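Mannonate dehydratase (Streptococcus suis, PDB 3BDK) probably catalyses the dehydration of D-mannonate to 2-dehydro-3-deoxy-D-gluconate, a step of pentose and glucuronate interconversion, with ferrous iron or manganese as cofactor. Local coordinates at residues 55-60 against 85-90; 127-132 against 176-181; 147-152 against 225-230; 183-188 against 192-197. One frame throughout, in Å; residues are numbered along the deposited sequence.

Contact 1: residues 55-60 against 85-90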
loop_
_atom_site.group_PDB
_atom_site.type_symbol
_atom_site.label_atom_id
_atom_site.label_comp_id
_atom_site.label_asym_id
_atom_site.label_seq_id
_atom_site.Cartn_x
_atom_site.Cartn_y
_atom_site.Cartn_z
ATOM N N VAL A 55 18.880 -9.310 -26.962
ATOM C CA VAL A 55 20.280 -9.701 -27.159
ATOM C C VAL A 55 20.568 -10.952 -26.318
ATOM O O VAL A 55 20.400 -10.924 -25.101
ATOM C CB VAL A 55 21.267 -8.531 -26.871
ATOM C CG1 VAL A 55 20.787 -7.673 -25.718
ATOM C CG2 VAL A 55 22.687 -9.046 -26.620
ATOM N N PRO A 56 21.001 -12.050 -26.979
ATOM C CA PRO A 56 20.985 -13.445 -26.470
ATOM C C PRO A 56 21.399 -13.699 -25.010
ATOM O O PRO A 56 20.677 -14.424 -24.310
ATOM C CB PRO A 56 21.891 -14.189 -27.456
ATOM C CG PRO A 56 21.646 -13.465 -28.742
ATOM C CD PRO A 56 21.562 -11.998 -28.343
ATOM N N VAL A 57 22.538 -13.151 -24.571
ATOM C CA VAL A 57 22.953 -13.228 -23.155
ATOM C C VAL A 57 24.369 -12.706 -22.943
ATOM O O VAL A 57 24.580 -11.714 -22.233
ATOM C CB VAL A 57 22.798 -14.665 -22.538
ATOM C CG1 VAL A 57 23.776 -15.667 -23.173
ATOM C CG2 VAL A 57 22.945 -14.630 -21.017
ATOM N N GLY A 58 25.330 -13.388 -23.559
ATOM C CA GLY A 58 26.732 -13.014 -23.461
ATOM C C GLY A 58 27.079 -11.790 -24.288
ATOM O O GLY A 58 27.880 -10.953 -23.854
ATOM N N GLN A 59 26.461 -11.689 -25.467
ATOM C CA GLN A 59 26.763 -10.646 -26.453
ATOM C C GLN A 59 26.489 -9.229 -25.954
ATOM O O GLN A 59 25.709 -9.031 -25.029
ATOM C CB GLN A 59 26.023 -10.933 -27.759
ATOM C CG GLN A 59 26.677 -12.040 -28.599
ATOM C CD GLN A 59 25.664 -12.983 -29.263
ATOM O OE1 GLN A 59 24.617 -12.554 -29.757
ATOM N NE2 GLN A 59 25.982 -14.275 -29.277
ATOM N N ALA A 60 27.151 -8.256 -26.574
ATOM C CA ALA A 60 27.172 -6.870 -26.106
ATOM C C ALA A 60 25.816 -6.172 -26.150
ATOM O O ALA A 60 24.977 -6.483 -26.987
ATOM C CB ALA A 60 28.194 -6.075 -26.898
ATOM N N SER A 85 19.528 -6.377 -14.224
ATOM C CA SER A 85 20.260 -7.523 -14.679
ATOM C C SER A 85 20.747 -7.382 -16.104
ATOM O O SER A 85 19.972 -7.437 -17.058
ATOM C CB SER A 85 19.472 -8.821 -14.469
ATOM O OG SER A 85 20.345 -9.896 -14.192
ATOM N N ILE A 86 22.049 -7.134 -16.202
ATOM C CA ILE A 86 22.863 -7.688 -17.267
ATOM C C ILE A 86 23.368 -9.045 -16.729
ATOM O O ILE A 86 24.205 -9.090 -15.823
ATOM C CB ILE A 86 24.056 -6.783 -17.624
ATOM C CG1 ILE A 86 23.620 -5.319 -17.751
ATOM C CG2 ILE A 86 24.720 -7.277 -18.905
ATOM C CD1 ILE A 86 24.783 -4.338 -17.896
ATOM N N PRO A 87 22.815 -10.150 -17.250
ATOM C CA PRO A 87 23.174 -11.514 -16.838
ATOM C C PRO A 87 24.567 -12.004 -17.251
ATOM O O PRO A 87 24.852 -12.173 -18.436
ATOM C CB PRO A 87 22.093 -12.382 -17.503
ATOM C CG PRO A 87 21.645 -11.584 -18.694
ATOM C CD PRO A 87 21.742 -10.140 -18.266
ATOM N N VAL A 88 25.411 -12.243 -16.253
ATOM C CA VAL A 88 26.672 -12.959 -16.412
ATOM C C VAL A 88 26.457 -14.352 -17.033
ATOM O O VAL A 88 25.579 -15.102 -16.579
ATOM C CB VAL A 88 27.324 -13.106 -15.051
ATOM C CG1 VAL A 88 28.679 -13.671 -15.199
ATOM C CG2 VAL A 88 27.394 -11.752 -14.364
ATOM N N HIS A 89 27.234 -14.669 -18.080
ATOM C CA HIS A 89 27.142 -15.946 -18.819
ATOM C C HIS A 89 27.617 -17.117 -17.944
ATOM O O HIS A 89 28.501 -16.950 -17.096
ATOM C CB HIS A 89 27.974 -15.882 -20.138
ATOM C CG HIS A 89 27.672 -16.992 -21.114
ATOM N ND1 HIS A 89 28.177 -18.270 -20.980
ATOM C CD2 HIS A 89 26.900 -17.014 -22.230
ATOM C CE1 HIS A 89 27.719 -19.033 -21.961
ATOM N NE2 HIS A 89 26.941 -18.294 -22.734
ATOM N N GLU A 90 27.050 -18.306 -18.157
ATOM C CA GLU A 90 27.487 -19.496 -17.412
ATOM C C GLU A 90 28.985 -19.709 -17.534
ATOM O O GLU A 90 29.645 -20.059 -16.555
ATOM C CB GLU A 90 26.749 -20.766 -17.843
ATOM C CG GLU A 90 25.326 -20.884 -17.304
ATOM C CD GLU A 90 25.228 -20.946 -15.774
ATOM O OE1 GLU A 90 26.078 -21.599 -15.130
ATOM O OE2 GLU A 90 24.279 -20.340 -15.224
#
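Val57 wedges its two methyl groups between Pro87 and His89, joining two neighbouring beta-to-alpha loops of the xylose isomerase-like TIM barrel, those that follow the adjacent parallel strands 47-50 and 79-84. CG1 meets the imidazole obliquely, 3.5 Å from CD2 of His89, and the two side chains stand at about a right angle. CG2, anti to the backbone N of Val57, points instead to the pyrrolidine ring, with 4.0 Å between it and CG of Pro87. Gly58 follows in the loop, beside the histidine: its backbone N lies at the ring edge near the plane, 4.2 Å from His89 CD2, without a polar bond to it. Further out, the imidazole is fixed by a bond on its ND1 side. His89 occupies the N-cap position of helix 90-93, and its ND1 accepts the N-H of Asp91, so the carbon edge bearing CD2 is left to face 55-60. Leu102 of helix 99-114 also touches His89. The patch is small, apolar and near the surface, yet the side chain of Pro87 lies about 6 Å from the bound D-mannose. The same methyl that meets CD2, Val57 CG1, is also 4.1 Å from His89 NE2.

Contact 2: residues 127-132 against 176-181. With DNO (D-mannose), chain C.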
loop_
_atom_site.group_PDB
_atom_site.type_symbol
_atom_site.label_atom_id
_atom_site.label_comp_id
_atom_site.label_asym_id
_atom_site.label_seq_id
_atom_site.Cartn_x
_atom_site.Cartn_y
_atom_site.Cartn_z
ATOM N N PRO A 127 25.121 -20.244 -10.022
ATOM C CA PRO A 127 25.180 -21.335 -10.970
ATOM C C PRO A 127 23.790 -21.762 -11.383
ATOM O O PRO A 127 22.888 -21.773 -10.541
ATOM C CB PRO A 127 25.827 -22.445 -10.160
ATOM C CG PRO A 127 26.691 -21.732 -9.186
ATOM C CD PRO A 127 26.001 -20.460 -8.859
ATOM N N VAL A 128 23.632 -22.061 -12.675
ATOM C CA VAL A 128 22.478 -22.742 -13.253
ATOM C C VAL A 128 21.171 -21.933 -13.295
ATOM O O VAL A 128 20.749 -21.503 -14.367
ATOM C CB VAL A 128 22.246 -24.139 -12.617
ATOM C CG1 VAL A 128 21.327 -24.966 -13.488
ATOM C CG2 VAL A 128 23.550 -24.868 -12.445
ATOM N N PHE A 129 20.529 -21.744 -12.144
ATOM C CA PHE A 129 19.249 -21.034 -12.056
ATOM C C PHE A 129 19.447 -19.699 -11.361
ATOM O O PHE A 129 20.427 -19.531 -10.639
ATOM C CB PHE A 129 18.233 -21.837 -11.234
ATOM C CG PHE A 129 18.237 -23.314 -11.515
ATOM C CD1 PHE A 129 18.974 -24.181 -10.716
ATOM C CD2 PHE A 129 17.495 -23.837 -12.568
ATOM C CE1 PHE A 129 18.985 -25.558 -10.969
ATOM C CE2 PHE A 129 17.503 -25.201 -12.831
ATOM C CZ PHE A 129 18.253 -26.067 -12.026
ATOM N N ASP A 130 18.504 -18.768 -11.557
ATOM C CA ASP A 130 18.511 -17.501 -10.815
ATOM C C ASP A 130 17.578 -17.490 -9.603
ATOM O O ASP A 130 17.581 -16.550 -8.794
ATOM C CB ASP A 130 18.171 -16.350 -11.737
ATOM C CG ASP A 130 19.074 -16.295 -12.938
ATOM O OD1 ASP A 130 18.547 -15.956 -14.032
ATOM O OD2 ASP A 130 20.293 -16.600 -12.784
ATOM N N TRP A 131 16.779 -18.538 -9.495
ATOM C CA TRP A 131 15.940 -18.772 -8.335
ATOM C C TRP A 131 15.323 -20.154 -8.500
ATOM O O TRP A 131 15.351 -20.736 -9.588
ATOM C CB TRP A 131 14.853 -17.695 -8.212
ATOM C CG TRP A 131 14.032 -17.533 -9.457
ATOM C CD1 TRP A 131 14.281 -16.692 -10.493
ATOM C CD2 TRP A 131 12.842 -18.255 -9.808
ATOM N NE1 TRP A 131 13.319 -16.830 -11.466
ATOM C CE2 TRP A 131 12.426 -17.785 -11.076
ATOM C CE3 TRP A 131 12.086 -19.253 -9.175
ATOM C CZ2 TRP A 131 11.280 -18.269 -11.722
ATOM C CZ3 TRP A 131 10.941 -19.742 -9.830
ATOM C CH2 TRP A 131 10.555 -19.246 -11.085
ATOM N N THR A 132 14.758 -20.671 -7.422
ATOM C CA THR A 132 14.116 -21.965 -7.445
ATOM C C THR A 132 12.917 -21.889 -6.517
ATOM O O THR A 132 13.039 -21.472 -5.360
ATOM C CB THR A 132 15.099 -23.028 -6.958
ATOM O OG1 THR A 132 16.212 -23.084 -7.856
ATOM C CG2 THR A 132 14.451 -24.412 -6.859
ATOM N N GLU A 176 20.240 -31.411 -22.831
ATOM C CA GLU A 176 21.429 -32.257 -22.681
ATOM C C GLU A 176 22.610 -31.420 -22.176
ATOM O O GLU A 176 23.531 -31.949 -21.548
ATOM C CB GLU A 176 21.769 -32.960 -24.009
ATOM C CG GLU A 176 23.177 -33.619 -24.086
ATOM C CD GLU A 176 23.287 -34.965 -23.353
ATOM O OE1 GLU A 176 22.449 -35.265 -22.463
ATOM O OE2 GLU A 176 24.227 -35.730 -23.674
ATOM N N GLU A 177 22.558 -30.115 -22.446
ATOM C CA GLU A 177 23.591 -29.171 -22.011
ATOM C C GLU A 177 23.529 -28.907 -20.500
ATOM O O GLU A 177 24.525 -29.082 -19.797
ATOM C CB GLU A 177 23.487 -27.853 -22.801
ATOM C CG GLU A 177 24.744 -26.962 -22.774
ATOM C CD GLU A 177 24.556 -25.648 -23.545
ATOM O OE1 GLU A 177 24.738 -25.639 -24.785
ATOM O OE2 GLU A 177 24.232 -24.618 -22.905
ATOM N N MET A 178 22.356 -28.495 -20.012
ATOM C CA MET A 178 22.162 -28.215 -18.586
ATOM C C MET A 178 22.552 -29.401 -17.706
ATOM O O MET A 178 23.244 -29.224 -16.706
ATOM C CB MET A 178 20.729 -27.748 -18.289
ATOM C CG MET A 178 20.455 -26.304 -18.721
ATOM S SD MET A 178 21.143 -25.045 -17.615
ATOM C CE MET A 178 19.642 -24.573 -16.738
ATOM N N LYS A 179 22.135 -30.607 -18.091
ATOM C CA LYS A 179 22.591 -31.817 -17.406
ATOM C C LYS A 179 24.107 -31.770 -17.187
ATOM O O LYS A 179 24.578 -31.872 -16.057
ATOM C CB LYS A 179 22.183 -33.077 -18.175
ATOM C CG LYS A 179 22.734 -34.377 -17.579
ATOM C CD LYS A 179 21.949 -35.602 -18.027
ATOM C CE LYS A 179 22.299 -36.793 -17.141
ATOM N NZ LYS A 179 21.491 -37.992 -17.478
ATOM N N ALA A 180 24.853 -31.575 -18.270
ATOM C CA ALA A 180 26.311 -31.511 -18.218
ATOM C C ALA A 180 26.856 -30.243 -17.546
ATOM O O ALA A 180 28.001 -30.220 -17.083
ATOM C CB ALA A 180 26.883 -31.656 -19.627
ATOM N N ILE A 181 26.052 -29.188 -17.515
ATOM C CA ILE A 181 26.409 -27.970 -16.797
ATOM C C ILE A 181 26.324 -28.250 -15.291
ATOM O O ILE A 181 27.164 -27.788 -14.493
ATOM C CB ILE A 181 25.484 -26.803 -17.205
ATOM C CG1 ILE A 181 25.841 -26.341 -18.620
ATOM C CG2 ILE A 181 25.619 -25.641 -16.245
ATOM C CD1 ILE A 181 24.757 -25.550 -19.335
HETATM C C1 DNO C . 13.942 -13.830 -8.765
HETATM C C2 DNO C . 13.500 -12.469 -9.330
HETATM C C3 DNO C . 13.350 -12.420 -10.883
HETATM C C4 DNO C . 14.529 -12.813 -11.831
HETATM C C5 DNO C . 15.986 -12.407 -11.455
HETATM C C6 DNO C . 16.819 -12.236 -12.732
HETATM O O1 DNO C . 13.896 -14.047 -7.552
HETATM O O2 DNO C . 14.358 -11.422 -8.842
HETATM O O3 DNO C . 12.949 -11.103 -11.249
HETATM O O4 DNO C . 14.451 -14.213 -12.131
HETATM O O5 DNO C . 16.070 -11.186 -10.703
HETATM O O6 DNO C . 17.551 -13.439 -12.986
#
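The Phe129 ring is met obliquely by the methyl end of Met178, with CE2 of the ring 4.5 Å from CE of Met178. One face of the same ring carries its chain neighbour: Val128 CG1 sits 3.4 Å above the plane, over the centre. That methyl, anti to the backbone N of Val128, also takes the closest contact with the helix, 3.7 Å from CE of Met178, whose chain bends at chi2 and chi3 to get there. At the edge of the Trp131 indole, near its plane, lies O4 of D-mannose, 2.9 Å from Trp131 NE1. Asp130, also of the sugar pocket, has OD1 2.9 Å from O6 of D-mannose, while its OD2 is bonded to Asn124. Val128 forms the corner of a classic gamma turn (phi 70°, psi -73°), closed by a weak Phe129 N to Pro127 O bond. The loop leads from barrel strand 120-123 to strand 135-139, and helix 176-187 flanks it, Ile182 and Tyr185 adding to the cover over Val128.

Contact 3: residues 147-152 against 225-230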
loop_
_atom_site.group_PDB
_atom_site.type_symbol
_atom_site.label_atom_id
_atom_site.label_comp_id
_atom_site.label_asym_id
_atom_site.label_seq_id
_atom_site.Cartn_x
_atom_site.Cartn_y
_atom_site.Cartn_z
ATOM N N LEU A 147 4.584 -17.466 -4.123
ATOM C CA LEU A 147 5.650 -18.407 -4.442
ATOM C C LEU A 147 6.195 -19.018 -3.162
ATOM O O LEU A 147 6.372 -18.335 -2.153
ATOM C CB LEU A 147 6.790 -17.709 -5.184
ATOM C CG LEU A 147 6.488 -16.673 -6.257
ATOM C CD1 LEU A 147 7.795 -16.162 -6.815
ATOM C CD2 LEU A 147 5.680 -17.293 -7.372
ATOM N N ALA A 148 6.477 -20.310 -3.211
ATOM C CA ALA A 148 7.022 -20.970 -2.065
ATOM C C ALA A 148 8.075 -21.939 -2.541
ATOM O O ALA A 148 7.952 -22.530 -3.618
ATOM C CB ALA A 148 5.927 -21.686 -1.293
ATOM N N PHE A 149 9.132 -22.047 -1.741
ATOM C CA PHE A 149 10.125 -23.091 -1.843
ATOM C C PHE A 149 9.952 -24.004 -0.640
ATOM O O PHE A 149 10.289 -23.625 0.481
ATOM C CB PHE A 149 11.518 -22.468 -1.813
ATOM C CG PHE A 149 12.634 -23.465 -1.872
ATOM C CD1 PHE A 149 13.079 -23.960 -3.098
ATOM C CD2 PHE A 149 13.254 -23.903 -0.713
ATOM C CE1 PHE A 149 14.116 -24.875 -3.163
ATOM C CE2 PHE A 149 14.289 -24.830 -0.767
ATOM C CZ PHE A 149 14.722 -25.314 -1.998
ATOM N N LEU A 150 9.426 -25.201 -0.861
ATOM C CA LEU A 150 9.277 -26.161 0.225
ATOM C C LEU A 150 10.251 -27.304 0.014
ATOM O O LEU A 150 10.084 -28.136 -0.888
ATOM C CB LEU A 150 7.846 -26.690 0.312
ATOM C CG LEU A 150 6.694 -25.854 0.875
ATOM C CD1 LEU A 150 6.495 -24.565 0.101
ATOM C CD2 LEU A 150 5.371 -26.664 0.875
ATOM N N LYS A 151 11.271 -27.339 0.858
ATOM C CA LYS A 151 12.344 -28.310 0.733
ATOM C C LYS A 151 11.832 -29.720 0.439
ATOM O O LYS A 151 12.120 -30.282 -0.621
ATOM C CB LYS A 151 13.217 -28.301 1.979
ATOM C CG LYS A 151 14.252 -27.205 1.983
ATOM C CD LYS A 151 15.043 -27.239 3.260
ATOM C CE LYS A 151 15.791 -25.962 3.473
ATOM N NZ LYS A 151 16.467 -26.034 4.776
ATOM N N SER A 152 11.045 -30.274 1.351
ATOM C CA SER A 152 10.693 -31.682 1.270
ATOM C C SER A 152 10.046 -32.045 -0.058
ATOM O O SER A 152 10.101 -33.192 -0.479
ATOM C CB SER A 152 9.822 -32.105 2.449
ATOM O OG SER A 152 10.539 -31.934 3.662
ATOM N N TYR A 225 21.305 -21.021 -0.055
ATOM C CA TYR A 225 22.035 -22.233 0.296
ATOM C C TYR A 225 22.043 -23.226 -0.860
ATOM O O TYR A 225 21.287 -23.082 -1.821
ATOM C CB TYR A 225 21.427 -22.883 1.542
ATOM C CG TYR A 225 19.915 -22.886 1.555
ATOM C CD1 TYR A 225 19.196 -23.747 0.736
ATOM C CD2 TYR A 225 19.206 -22.028 2.386
ATOM C CE1 TYR A 225 17.815 -23.754 0.744
ATOM C CE2 TYR A 225 17.824 -22.028 2.401
ATOM C CZ TYR A 225 17.133 -22.892 1.579
ATOM O OH TYR A 225 15.758 -22.896 1.590
ATOM N N GLY A 226 22.904 -24.234 -0.763
ATOM C CA GLY A 226 23.059 -25.217 -1.831
ATOM C C GLY A 226 21.763 -25.944 -2.093
ATOM O O GLY A 226 21.136 -26.442 -1.163
ATOM N N ILE A 227 21.333 -25.968 -3.349
ATOM C CA ILE A 227 20.274 -26.881 -3.792
ATOM C C ILE A 227 20.874 -27.869 -4.763
ATOM O O ILE A 227 21.826 -27.540 -5.469
ATOM C CB ILE A 227 19.117 -26.173 -4.528
ATOM C CG1 ILE A 227 19.659 -25.328 -5.698
ATOM C CG2 ILE A 227 18.248 -25.400 -3.537
ATOM C CD1 ILE A 227 18.696 -24.234 -6.284
ATOM N N PHE A 228 20.319 -29.079 -4.800
ATOM C CA PHE A 228 20.667 -30.031 -5.840
ATOM C C PHE A 228 22.189 -30.189 -5.957
ATOM O O PHE A 228 22.734 -30.329 -7.073
ATOM C CB PHE A 228 20.123 -29.531 -7.183
ATOM C CG PHE A 228 18.640 -29.350 -7.216
ATOM C CD1 PHE A 228 17.790 -30.340 -6.722
ATOM C CD2 PHE A 228 18.092 -28.223 -7.808
ATOM C CE1 PHE A 228 16.428 -30.199 -6.787
ATOM C CE2 PHE A 228 16.733 -28.063 -7.891
ATOM C CZ PHE A 228 15.889 -29.037 -7.379
ATOM N N GLY A 229 22.874 -30.119 -4.819
ATOM C CA GLY A 229 24.334 -30.224 -4.792
ATOM C C GLY A 229 25.104 -29.169 -5.567
ATOM O O GLY A 229 26.320 -29.287 -5.718
ATOM N N LEU A 230 24.414 -28.139 -6.050
ATOM C CA LEU A 230 25.073 -27.003 -6.691
ATOM C C LEU A 230 25.590 -26.020 -5.659
ATOM O O LEU A 230 24.965 -25.845 -4.627
ATOM C CB LEU A 230 24.102 -26.243 -7.560
ATOM C CG LEU A 230 23.485 -26.851 -8.788
ATOM C CD1 LEU A 230 22.350 -25.904 -9.244
ATOM C CD2 LEU A 230 24.561 -27.026 -9.836
#
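Phe149 and Lys151, near the end of strand 145-150, reach across to Tyr225 and Ile227, so that a four-stranded antiparallel sheet packs on a loop of the TIM barrel, the one that follows barrel strand 215-218. In sequence order, the strand runs through Leu147 and Ala148 before it meets this loop at Phe149, which carries the centre of the contact. With CG anti to the backbone N (chi1 178°), its ring stretches out toward the loop, and the side chains of Phe149 and Tyr225 come from opposite directions. CE2 of Phe149 is 3.4 Å from OH of Tyr225. The same carbon lies at the edge of the Tyr225 ring, in its plane, 4.0 Å from CE1 of Tyr225. The far end of the ring presses on Ile227, CZ of Phe149 being 3.8 Å from CG2 of Ile227, and Phe297 of the adjacent strand 296-299 meets it as well. Leu150 turns away and touches Thr383 of the second subunit. Lys151 then runs its extended chain over the phenol: NZ makes a cation-pi contact, 4.9 Å from the centroid of the Tyr225 ring and 25° off its normal, and also donates to the carbonyl of Ala294. Beyond Tyr225 the loop tightens into a type I' turn from Ile227 to Leu230, closed by Leu230 N bonding to Ile227 O. The last methylene of the lysine rests against the hydroxyl, with 3.6 Å between Lys151 CE and Tyr225 OH.

Contact 4: residues 183-188 against 192-197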
loop_
_atom_site.group_PDB
_atom_site.type_symbol
_atom_site.label_atom_id
_atom_site.label_comp_id
_atom_site.label_asym_id
_atom_site.label_seq_id
_atom_site.Cartn_x
_atom_site.Cartn_y
_atom_site.Cartn_z
ATOM N N GLU A 183 26.450 -31.396 -13.940
ATOM C CA GLU A 183 27.580 -32.298 -13.668
ATOM C C GLU A 183 28.883 -31.532 -13.402
ATOM O O GLU A 183 29.568 -31.808 -12.397
ATOM C CB GLU A 183 27.754 -33.361 -14.762
ATOM C CG GLU A 183 26.473 -34.175 -15.026
ATOM C CD GLU A 183 26.716 -35.553 -15.660
ATOM O OE1 GLU A 183 25.706 -36.263 -15.933
ATOM O OE2 GLU A 183 27.901 -35.930 -15.874
ATOM N N ASN A 184 29.196 -30.555 -14.259
ATOM C CA ASN A 184 30.410 -29.751 -14.088
ATOM C C ASN A 184 30.495 -29.031 -12.734
ATOM O O ASN A 184 31.462 -29.213 -12.014
ATOM C CB ASN A 184 30.651 -28.794 -15.270
ATOM C CG ASN A 184 32.057 -28.158 -15.243
ATOM O OD1 ASN A 184 33.074 -28.854 -15.222
ATOM N ND2 ASN A 184 32.103 -26.832 -15.234
ATOM N N TYR A 185 29.472 -28.244 -12.396
ATOM C CA TYR A 185 29.351 -27.545 -11.095
ATOM C C TYR A 185 29.421 -28.485 -9.894
ATOM O O TYR A 185 30.155 -28.221 -8.930
ATOM C CB TYR A 185 28.035 -26.770 -11.025
ATOM C CG TYR A 185 28.067 -25.379 -11.611
ATOM C CD1 TYR A 185 27.213 -25.020 -12.654
ATOM C CD2 TYR A 185 28.936 -24.410 -11.120
ATOM C CE1 TYR A 185 27.239 -23.741 -13.192
ATOM C CE2 TYR A 185 28.970 -23.138 -11.660
ATOM C CZ TYR A 185 28.117 -22.809 -12.688
ATOM O OH TYR A 185 28.147 -21.534 -13.212
ATOM N N ARG A 186 28.659 -29.575 -9.949
ATOM C CA ARG A 186 28.620 -30.564 -8.860
ATOM C C ARG A 186 29.976 -31.171 -8.592
ATOM O O ARG A 186 30.491 -31.099 -7.484
ATOM C CB ARG A 186 27.644 -31.695 -9.179
ATOM C CG ARG A 186 26.191 -31.303 -9.085
ATOM C CD ARG A 186 25.326 -32.506 -9.280
ATOM N NE ARG A 186 23.924 -32.192 -9.075
ATOM C CZ ARG A 186 22.918 -32.956 -9.476
ATOM N NH1 ARG A 186 23.150 -34.089 -10.120
ATOM N NH2 ARG A 186 21.669 -32.582 -9.234
ATOM N N GLN A 187 30.559 -31.754 -9.629
ATOM C CA GLN A 187 31.812 -32.518 -9.494
ATOM C C GLN A 187 33.086 -31.674 -9.497
ATOM O O GLN A 187 34.034 -31.978 -8.770
ATOM C CB GLN A 187 31.907 -33.557 -10.603
ATOM C CG GLN A 187 30.733 -34.480 -10.658
ATOM C CD GLN A 187 30.824 -35.436 -11.815
ATOM O OE1 GLN A 187 31.918 -35.811 -12.238
ATOM N NE2 GLN A 187 29.668 -35.855 -12.331
ATOM N N ASN A 188 33.098 -30.607 -10.290
ATOM C CA ASN A 188 34.353 -29.914 -10.578
ATOM C C ASN A 188 34.511 -28.500 -10.031
ATOM O O ASN A 188 35.630 -28.092 -9.726
ATOM C CB ASN A 188 34.671 -30.004 -12.081
ATOM C CG ASN A 188 34.703 -31.465 -12.586
ATOM O OD1 ASN A 188 34.094 -31.809 -13.610
ATOM N ND2 ASN A 188 35.400 -32.322 -11.855
ATOM N N GLU A 192 35.138 -22.232 -3.338
ATOM C CA GLU A 192 36.347 -21.454 -3.584
ATOM C C GLU A 192 36.625 -21.236 -5.072
ATOM O O GLU A 192 37.089 -20.164 -5.473
ATOM C CB GLU A 192 37.551 -22.075 -2.885
ATOM C CG GLU A 192 37.526 -21.950 -1.361
ATOM C CD GLU A 192 37.639 -20.511 -0.857
ATOM O OE1 GLU A 192 38.331 -19.677 -1.501
ATOM O OE2 GLU A 192 37.032 -20.215 0.198
ATOM N N ASP A 193 36.335 -22.236 -5.891
ATOM C CA ASP A 193 36.462 -22.075 -7.333
ATOM C C ASP A 193 35.569 -20.937 -7.819
ATOM O O ASP A 193 35.996 -20.105 -8.651
ATOM C CB ASP A 193 36.077 -23.355 -8.073
ATOM C CG ASP A 193 37.048 -24.467 -7.840
ATOM O OD1 ASP A 193 36.735 -25.622 -8.198
ATOM O OD2 ASP A 193 38.135 -24.187 -7.307
ATOM N N LEU A 194 34.329 -20.920 -7.301
ATOM C CA LEU A 194 33.319 -19.946 -7.706
ATOM C C LEU A 194 33.641 -18.584 -7.123
ATOM O O LEU A 194 33.344 -17.566 -7.736
ATOM C CB LEU A 194 31.920 -20.386 -7.282
ATOM C CG LEU A 194 30.746 -19.679 -7.961
ATOM C CD1 LEU A 194 30.669 -20.068 -9.435
ATOM C CD2 LEU A 194 29.465 -20.007 -7.272
ATOM N N TRP A 195 34.247 -18.555 -5.944
ATOM C CA TRP A 195 34.783 -17.293 -5.440
ATOM C C TRP A 195 35.818 -16.760 -6.425
ATOM O O TRP A 195 35.716 -15.628 -6.871
ATOM C CB TRP A 195 35.366 -17.430 -4.025
ATOM C CG TRP A 195 34.329 -17.311 -2.928
ATOM C CD1 TRP A 195 33.916 -18.299 -2.088
ATOM C CD2 TRP A 195 33.581 -16.134 -2.559
ATOM N NE1 TRP A 195 32.970 -17.814 -1.219
ATOM C CE2 TRP A 195 32.741 -16.493 -1.493
ATOM C CE3 TRP A 195 33.542 -14.815 -3.030
ATOM C CZ2 TRP A 195 31.872 -15.585 -0.887
ATOM C CZ3 TRP A 195 32.675 -13.908 -2.426
ATOM C CH2 TRP A 195 31.855 -14.294 -1.372
ATOM N N ALA A 196 36.764 -17.617 -6.805
ATOM C CA ALA A 196 37.802 -17.289 -7.789
ATOM C C ALA A 196 37.249 -16.837 -9.139
ATOM O O ALA A 196 37.765 -15.905 -9.742
ATOM C CB ALA A 196 38.743 -18.472 -7.980
ATOM N N ASN A 197 36.212 -17.505 -9.621
ATOM C CA ASN A 197 35.631 -17.114 -10.875
ATOM C C ASN A 197 35.031 -15.716 -10.784
ATOM O O ASN A 197 35.118 -14.933 -11.745
ATOM C CB ASN A 197 34.621 -18.155 -11.325
ATOM C CG ASN A 197 35.269 -19.508 -11.580
ATOM O OD1 ASN A 197 36.491 -19.625 -11.593
ATOM N ND2 ASN A 197 34.457 -20.529 -11.787
#
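Tyr185 and Leu194 form the buried side of this contact between two consecutive helices, 176-187 and 191-210, while Asn188 and Asp193 make its open side. On the inner side, a methyl of the leucine comes to the edge of the phenol, near its plane, and Leu194 CD1 lies 4.2 Å from Tyr185 CE2. The side chains are set at a slant to one another. With CG anti to the backbone N (chi1 -164°), Leu194 brings CD1 to the tyrosine, while its other methyl, CD2, packs on Pro127. The ring is steadied at its far end, where the hydroxyl is hydrogen-bonded to Glu90, and Pro127 packs against it. On the outer side the meeting is polar and shallow. Asp193 OD1 stands 3.1 Å from the backbone O of Asn188, but both are acceptors and no bond joins them. The N-H of Ser190 donates to the same carboxylate oxygen and probably offsets the closeness of the two acceptors; it also links helix 191-210 back to the connection before it. The amide end of Asn188 leads away from the second helix. Around the pair, Asn197 ties helix 191-210 to the carbonyl of Lys93, Asn184 bonds to Gln94, Arg186 holds the carbonyl of Phe228 in the loop after strand 215-218, and Glu192 makes a salt bridge to Arg242 of helix 237-245.

Contacts 1 and 2 lie near the surface, whereas contacts 3 and 4 are each partly buried. Contacts 2 and 4 share helix 176-187, whose Tyr185 touches Pro127 and Val128 of the loop in contact 2. Glu90 of contact 1 links contacts 1, 2 and 4, since besides its tie to contact 4 it accepts a weak bond from Val128 N. Contact 3 meets contact 2 through Thr132 against Ile227 and Phe149, and contact 4 is nested in the chain between its segments. Chemistry follows place: contact 1 packs a valine on a proline and an imidazole, contact 2 alone includes sugar-pocket residues, contact 3 adds a cation-pi pair, and contact 4 sets an apolar side against a polar one.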